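Local coordinates for protein CT398 (PDB 4ILO) that is of unknown function but, with its long coiled-coil hairpin and zinc ribbon, may bind DNA or RNA, at residues 70-84 and 96-110. Numbering follows the deposited sequence.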
loop_
_atom_site.group_PDB
_atom_site.type_symbol
_atom_site.label_atom_id
_atom_site.label_comp_id
_atom_site.label_asym_id
_atom_site.label_seq_id
_atom_site.Cartn_x
_atom_site.Cartn_y
_atom_site.Cartn_z
ATOM N N ILE A 70 -32.362 -26.388 -23.819
ATOM C CA ILE A 70 -33.795 -26.134 -23.928
ATOM C C ILE A 70 -34.237 -26.347 -25.365
ATOM O O ILE A 70 -35.204 -27.076 -25.649
ATOM C CB ILE A 70 -34.149 -24.742 -23.400
ATOM C CG1 ILE A 70 -34.000 -24.733 -21.882
ATOM C CG2 ILE A 70 -35.600 -24.382 -23.768
ATOM C CD1 ILE A 70 -33.969 -23.342 -21.331
ATOM N N GLN A 71 -33.454 -25.805 -26.293
ATOM C CA GLN A 71 -33.716 -25.989 -27.716
ATOM C C GLN A 71 -33.805 -27.467 -28.075
ATOM O O GLN A 71 -34.709 -27.904 -28.807
ATOM C CB GLN A 71 -32.605 -25.321 -28.527
ATOM C CG GLN A 71 -32.973 -25.134 -29.981
ATOM C CD GLN A 71 -34.325 -24.486 -30.145
ATOM O OE1 GLN A 71 -34.500 -23.296 -29.839
ATOM N NE2 GLN A 71 -35.310 -25.271 -30.605
ATOM N N GLU A 72 -32.838 -28.244 -27.604
ATOM C CA GLU A 72 -32.801 -29.657 -27.917
ATOM C C GLU A 72 -34.038 -30.391 -27.359
ATOM O O GLU A 72 -34.598 -31.270 -28.019
ATOM C CB GLU A 72 -31.508 -30.237 -27.365
ATOM C CG GLU A 72 -31.474 -31.749 -27.406
ATOM C CD GLU A 72 -31.591 -32.271 -28.844
ATOM O OE1 GLU A 72 -32.239 -33.331 -29.069
ATOM O OE2 GLU A 72 -31.036 -31.602 -29.753
ATOM N N ILE A 73 -34.461 -30.080 -26.137
ATOM C CA ILE A 73 -35.649 -30.755 -25.621
ATOM C C ILE A 73 -36.888 -30.347 -26.424
ATOM O O ILE A 73 -37.787 -31.176 -26.706
ATOM C CB ILE A 73 -35.802 -30.482 -24.112
ATOM C CG1 ILE A 73 -34.673 -31.149 -23.349
ATOM C CG2 ILE A 73 -37.115 -31.058 -23.591
ATOM C CD1 ILE A 73 -34.807 -31.000 -21.832
ATOM N N SER A 74 -36.966 -29.069 -26.773
ATOM C CA SER A 74 -38.091 -28.562 -27.560
ATOM C C SER A 74 -38.180 -29.267 -28.901
ATOM O O SER A 74 -39.271 -29.683 -29.308
ATOM C CB SER A 74 -38.001 -27.044 -27.744
ATOM O OG SER A 74 -38.089 -26.386 -26.462
ATOM N N ASP A 75 -37.043 -29.478 -29.570
ATOM C CA ASP A 75 -37.079 -30.209 -30.838
ATOM C C ASP A 75 -37.470 -31.662 -30.623
ATOM O O ASP A 75 -38.095 -32.266 -31.487
ATOM C CB ASP A 75 -35.735 -30.227 -31.557
ATOM C CG ASP A 75 -35.243 -28.843 -31.941
ATOM O OD1 ASP A 75 -36.053 -27.872 -31.980
ATOM O OD2 ASP A 75 -34.020 -28.752 -32.197
ATOM N N GLN A 76 -37.071 -32.243 -29.508
ATOM C CA GLN A 76 -37.403 -33.633 -29.273
ATOM C C GLN A 76 -38.892 -33.789 -28.976
ATOM O O GLN A 76 -39.512 -34.757 -29.401
ATOM C CB GLN A 76 -36.563 -34.137 -28.100
ATOM C CG GLN A 76 -36.670 -35.628 -27.919
ATOM C CD GLN A 76 -36.362 -36.387 -29.220
ATOM O OE1 GLN A 76 -35.349 -36.119 -29.907
ATOM N NE2 GLN A 76 -37.252 -37.318 -29.576
ATOM N N ILE A 77 -39.476 -32.859 -28.226
ATOM C CA ILE A 77 -40.904 -32.905 -27.967
ATOM C C ILE A 77 -41.669 -32.803 -29.275
ATOM O O ILE A 77 -42.634 -33.550 -29.511
ATOM C CB ILE A 77 -41.284 -31.794 -26.978
ATOM C CG1 ILE A 77 -40.814 -32.151 -25.562
ATOM C CG2 ILE A 77 -42.832 -31.496 -27.009
ATOM C CD1 ILE A 77 -41.019 -30.960 -24.600
ATOM N N ASN A 78 -41.228 -31.924 -30.171
ATOM C CA ASN A 78 -41.871 -31.847 -31.486
ATOM C C ASN A 78 -41.784 -33.159 -32.233
ATOM O O ASN A 78 -42.756 -33.567 -32.884
ATOM C CB ASN A 78 -41.252 -30.767 -32.359
ATOM C CG ASN A 78 -41.691 -29.378 -31.971
ATOM O OD1 ASN A 78 -42.856 -29.176 -31.607
ATOM N ND2 ASN A 78 -40.767 -28.404 -32.029
ATOM N N LYS A 79 -40.622 -33.815 -32.211
ATOM C CA LYS A 79 -40.544 -35.119 -32.857
ATOM C C LYS A 79 -41.546 -36.081 -32.240
ATOM O O LYS A 79 -42.188 -36.850 -32.954
ATOM C CB LYS A 79 -39.143 -35.707 -32.760
ATOM N N LEU A 80 -41.697 -36.059 -30.914
ATOM C CA LEU A 80 -42.585 -37.026 -30.291
ATOM C C LEU A 80 -44.039 -36.758 -30.670
ATOM O O LEU A 80 -44.848 -37.691 -30.776
ATOM C CB LEU A 80 -42.416 -36.973 -28.787
ATOM C CG LEU A 80 -41.074 -37.419 -28.195
ATOM C CD1 LEU A 80 -41.026 -37.097 -26.707
ATOM C CD2 LEU A 80 -40.799 -38.968 -28.399
ATOM N N GLU A 81 -44.392 -35.493 -30.864
ATOM C CA GLU A 81 -45.757 -35.157 -31.238
ATOM C C GLU A 81 -46.059 -35.646 -32.641
ATOM O O GLU A 81 -47.106 -36.240 -32.889
ATOM C CB GLU A 81 -45.975 -33.648 -31.123
ATOM C CG GLU A 81 -46.070 -33.289 -29.684
ATOM C CD GLU A 81 -46.218 -31.828 -29.428
ATOM O OE1 GLU A 81 -45.859 -31.042 -30.331
ATOM O OE2 GLU A 81 -46.671 -31.490 -28.303
ATOM N N ASN A 82 -45.136 -35.455 -33.560
ATOM C CA ASN A 82 -45.336 -36.015 -34.884
ATOM C C ASN A 82 -45.482 -37.536 -34.820
ATOM O O ASN A 82 -46.346 -38.104 -35.501
ATOM C CB ASN A 82 -44.197 -35.563 -35.807
ATOM C CG ASN A 82 -44.128 -34.039 -35.926
ATOM O OD1 ASN A 82 -45.140 -33.333 -35.768
ATOM N ND2 ASN A 82 -42.940 -33.530 -36.171
ATOM N N GLN A 83 -44.657 -38.218 -34.004
ATOM C CA GLN A 83 -44.759 -39.680 -33.914
ATOM C C GLN A 83 -46.133 -40.095 -33.413
ATOM O O GLN A 83 -46.757 -41.020 -33.943
ATOM C CB GLN A 83 -43.702 -40.248 -32.969
ATOM C CG GLN A 83 -42.307 -40.309 -33.526
ATOM C CD GLN A 83 -41.248 -40.756 -32.517
ATOM O OE1 GLN A 83 -41.492 -41.608 -31.669
ATOM N NE2 GLN A 83 -40.046 -40.175 -32.625
ATOM N N GLN A 84 -46.618 -39.409 -32.382
ATOM C CA GLN A 84 -47.869 -39.781 -31.768
ATOM C C GLN A 84 -49.040 -39.578 -32.720
ATOM O O GLN A 84 -50.002 -40.346 -32.675
ATOM C CB GLN A 84 -48.076 -38.970 -30.482
ATOM C CG GLN A 84 -49.265 -39.467 -29.688
ATOM C CD GLN A 84 -49.590 -38.623 -28.481
ATOM O OE1 GLN A 84 -49.685 -39.102 -27.312
ATOM N NE2 GLN A 84 -49.774 -37.376 -28.735
ATOM N N LEU A 96 -45.940 -42.227 -25.526
ATOM C CA LEU A 96 -45.635 -40.893 -26.030
ATOM C C LEU A 96 -46.259 -39.800 -25.168
ATOM O O LEU A 96 -45.614 -38.787 -24.878
ATOM C CB LEU A 96 -46.109 -40.805 -27.480
ATOM C CG LEU A 96 -45.123 -41.671 -28.305
ATOM C CD1 LEU A 96 -45.615 -41.925 -29.677
ATOM C CD2 LEU A 96 -43.813 -40.957 -28.397
ATOM N N THR A 97 -47.498 -39.993 -24.709
ATOM C CA THR A 97 -48.052 -39.038 -23.750
ATOM C C THR A 97 -47.111 -38.870 -22.561
ATOM O O THR A 97 -46.761 -37.736 -22.172
ATOM C CB THR A 97 -49.421 -39.525 -23.288
ATOM O OG1 THR A 97 -50.352 -39.411 -24.380
ATOM C CG2 THR A 97 -49.945 -38.715 -22.143
ATOM N N GLN A 98 -46.701 -40.006 -21.967
ATOM C CA GLN A 98 -45.928 -39.973 -20.743
ATOM C C GLN A 98 -44.563 -39.348 -21.009
ATOM O O GLN A 98 -44.087 -38.548 -20.209
ATOM C CB GLN A 98 -45.792 -41.380 -20.161
ATOM C CG GLN A 98 -47.136 -41.938 -19.648
ATOM C CD GLN A 98 -47.244 -43.471 -19.676
ATOM O OE1 GLN A 98 -46.238 -44.196 -19.794
ATOM N NE2 GLN A 98 -48.484 -43.975 -19.592
ATOM N N GLU A 99 -43.932 -39.719 -22.128
ATOM C CA GLU A 99 -42.636 -39.151 -22.455
ATOM C C GLU A 99 -42.729 -37.637 -22.639
ATOM O O GLU A 99 -41.861 -36.893 -22.174
ATOM C CB GLU A 99 -42.067 -39.818 -23.704
ATOM C CG GLU A 99 -40.606 -39.435 -23.934
ATOM C CD GLU A 99 -39.582 -40.208 -23.077
ATOM O OE1 GLU A 99 -39.829 -41.374 -22.645
ATOM O OE2 GLU A 99 -38.491 -39.628 -22.868
ATOM N N MET A 100 -43.782 -37.156 -23.296
ATOM C CA MET A 100 -43.889 -35.726 -23.542
ATOM C C MET A 100 -44.126 -34.981 -22.243
ATOM O O MET A 100 -43.575 -33.883 -22.011
ATOM C CB MET A 100 -44.988 -35.441 -24.567
ATOM C CG MET A 100 -44.542 -35.747 -26.003
ATOM S SD MET A 100 -45.878 -35.391 -27.158
ATOM C CE MET A 100 -46.787 -36.902 -27.285
ATOM N N THR A 101 -44.886 -35.590 -21.358
ATOM C CA THR A 101 -45.124 -34.979 -20.052
ATOM C C THR A 101 -43.814 -34.843 -19.305
ATOM O O THR A 101 -43.466 -33.745 -18.843
ATOM C CB THR A 101 -46.181 -35.791 -19.294
ATOM O OG1 THR A 101 -47.437 -35.577 -19.947
ATOM C CG2 THR A 101 -46.315 -35.376 -17.819
ATOM N N ALA A 102 -43.007 -35.915 -19.331
ATOM C CA ALA A 102 -41.741 -35.916 -18.607
ATOM C C ALA A 102 -40.775 -34.947 -19.247
ATOM O O ALA A 102 -40.050 -34.229 -18.557
ATOM C CB ALA A 102 -41.126 -37.321 -18.623
ATOM N N ALA A 103 -40.723 -34.948 -20.573
ATOM C CA ALA A 103 -39.807 -34.055 -21.257
ATOM C C ALA A 103 -40.181 -32.609 -20.990
ATOM O O ALA A 103 -39.299 -31.785 -20.709
ATOM C CB ALA A 103 -39.803 -34.368 -22.741
ATOM N N ASN A 104 -41.492 -32.282 -21.045
ATOM C CA ASN A 104 -41.919 -30.918 -20.789
ATOM C C ASN A 104 -41.548 -30.471 -19.379
ATOM O O ASN A 104 -41.216 -29.296 -19.150
ATOM C CB ASN A 104 -43.414 -30.760 -20.988
ATOM C CG ASN A 104 -43.841 -29.324 -20.961
ATOM O OD1 ASN A 104 -43.283 -28.488 -21.684
ATOM N ND2 ASN A 104 -44.842 -29.011 -20.129
ATOM N N LYS A 105 -41.631 -31.383 -18.416
ATOM C CA LYS A 105 -41.361 -31.004 -17.035
ATOM C C LYS A 105 -39.879 -30.725 -16.828
ATOM O O LYS A 105 -39.498 -29.803 -16.085
ATOM C CB LYS A 105 -41.843 -32.124 -16.121
ATOM C CG LYS A 105 -41.407 -31.998 -14.682
ATOM C CD LYS A 105 -41.915 -33.181 -13.822
ATOM C CE LYS A 105 -41.871 -32.835 -12.324
ATOM N NZ LYS A 105 -42.452 -33.936 -11.470
ATOM N N GLU A 106 -39.024 -31.516 -17.465
ATOM C CA GLU A 106 -37.597 -31.225 -17.439
ATOM C C GLU A 106 -37.319 -29.887 -18.131
ATOM O O GLU A 106 -36.514 -29.083 -17.647
ATOM C CB GLU A 106 -36.828 -32.349 -18.150
ATOM C CG GLU A 106 -35.249 -32.184 -18.229
ATOM C CD GLU A 106 -34.519 -32.122 -16.831
ATOM O OE1 GLU A 106 -35.112 -32.554 -15.800
ATOM O OE2 GLU A 106 -33.341 -31.641 -16.764
ATOM N N ARG A 107 -37.988 -29.626 -19.252
ATOM C CA ARG A 107 -37.750 -28.381 -19.966
ATOM C C ARG A 107 -38.129 -27.212 -19.088
ATOM O O ARG A 107 -37.406 -26.213 -19.026
ATOM C CB ARG A 107 -38.547 -28.323 -21.274
ATOM C CG ARG A 107 -38.243 -27.072 -22.092
ATOM C CD ARG A 107 -38.879 -27.098 -23.468
ATOM N NE ARG A 107 -40.333 -27.282 -23.387
ATOM C CZ ARG A 107 -41.167 -27.307 -24.416
ATOM N NH1 ARG A 107 -40.729 -27.164 -25.666
ATOM N NH2 ARG A 107 -42.460 -27.499 -24.182
ATOM N N ARG A 108 -39.265 -27.337 -18.408
ATOM C CA ARG A 108 -39.740 -26.302 -17.498
ATOM C C ARG A 108 -38.689 -26.007 -16.437
ATOM O O ARG A 108 -38.399 -24.847 -16.142
ATOM C CB ARG A 108 -41.052 -26.729 -16.837
ATOM C CG ARG A 108 -41.627 -25.699 -15.878
ATOM C CD ARG A 108 -42.892 -26.214 -15.210
ATOM N NE ARG A 108 -44.076 -25.993 -16.035
ATOM C CZ ARG A 108 -44.754 -26.961 -16.643
ATOM N NH1 ARG A 108 -44.367 -28.223 -16.518
ATOM N NH2 ARG A 108 -45.821 -26.668 -17.374
ATOM N N THR A 109 -38.116 -27.063 -15.870
ATOM C CA THR A 109 -37.044 -26.910 -14.902
ATOM C C THR A 109 -35.850 -26.183 -15.485
ATOM O O THR A 109 -35.261 -25.324 -14.820
ATOM C CB THR A 109 -36.640 -28.264 -14.346
ATOM O OG1 THR A 109 -37.798 -28.840 -13.717
ATOM C CG2 THR A 109 -35.531 -28.059 -13.316
ATOM N N LEU A 110 -35.455 -26.523 -16.711
ATOM C CA LEU A 110 -34.334 -25.824 -17.306
ATOM C C LEU A 110 -34.667 -24.357 -17.556
ATOM O O LEU A 110 -33.796 -23.488 -17.423
ATOM C CB LEU A 110 -33.920 -26.489 -18.593
ATOM C CG LEU A 110 -33.461 -27.904 -18.259
ATOM C CD1 LEU A 110 -33.316 -28.591 -19.593
ATOM C CD2 LEU A 110 -32.130 -27.898 -17.435
HETATM O O HOH W 1 -41.531 -28.031 -28.532
#
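R107 inserts its side chain among S74, I77, I73 and I70 of the facing helix. R107 CB lies 3.9 Å from CG2 of I73, and CG passes the CG2 branch of I70. R107 CD then comes to 3.2 Å from S74 OG, while NE and CZ lie by CD1 of I77. With CG anti to the backbone N (chi1 -176°) and a bend at chi3, the chain turns so that the guanidinium lies against the other helix. There CD1 of I77 sits over the centre of one face, 3.6 Å above the R107 guanidinium plane. At the edge, R107 NH1 donates to S74 OG at 2.9 Å; the N-H...O angle of 164° and the position of OG close to the guanidinium plane mark a well-directed bond. NH1 also gives a hydrogen bond to a water that donates to S74 O, while NH2 is bonded to N104 OD1 one turn back on its own helix. Bonds at both ends of the group thus restrict its rotation, and S74 OG, itself a donor to I70 O, is fixed in turn.

Knobs-into-holes packing is met from both sides: R107 fits among I70, I73, S74 and I77, and I73 among A103, E106, R107 and L110. CD1 of I73 comes within 3.6 Å of L110 CD1, and I77 CG1 packs on the A103 methyl. The apolar seam continues toward the turn, with L80 CD2 3.6 Å from L96 CD2 and L80 CB against M100 CG.

The segment axes approach to 9.8 Å at 160°, an antiparallel coiled-coil pairing. The contact lies by the turn joining helix 2-86 to helix 90-171, its centre about 58 Å from the chain's centre and remote from the zinc ribbon; I70 continues the seam onto E111 and L114, and Q84 touches F93.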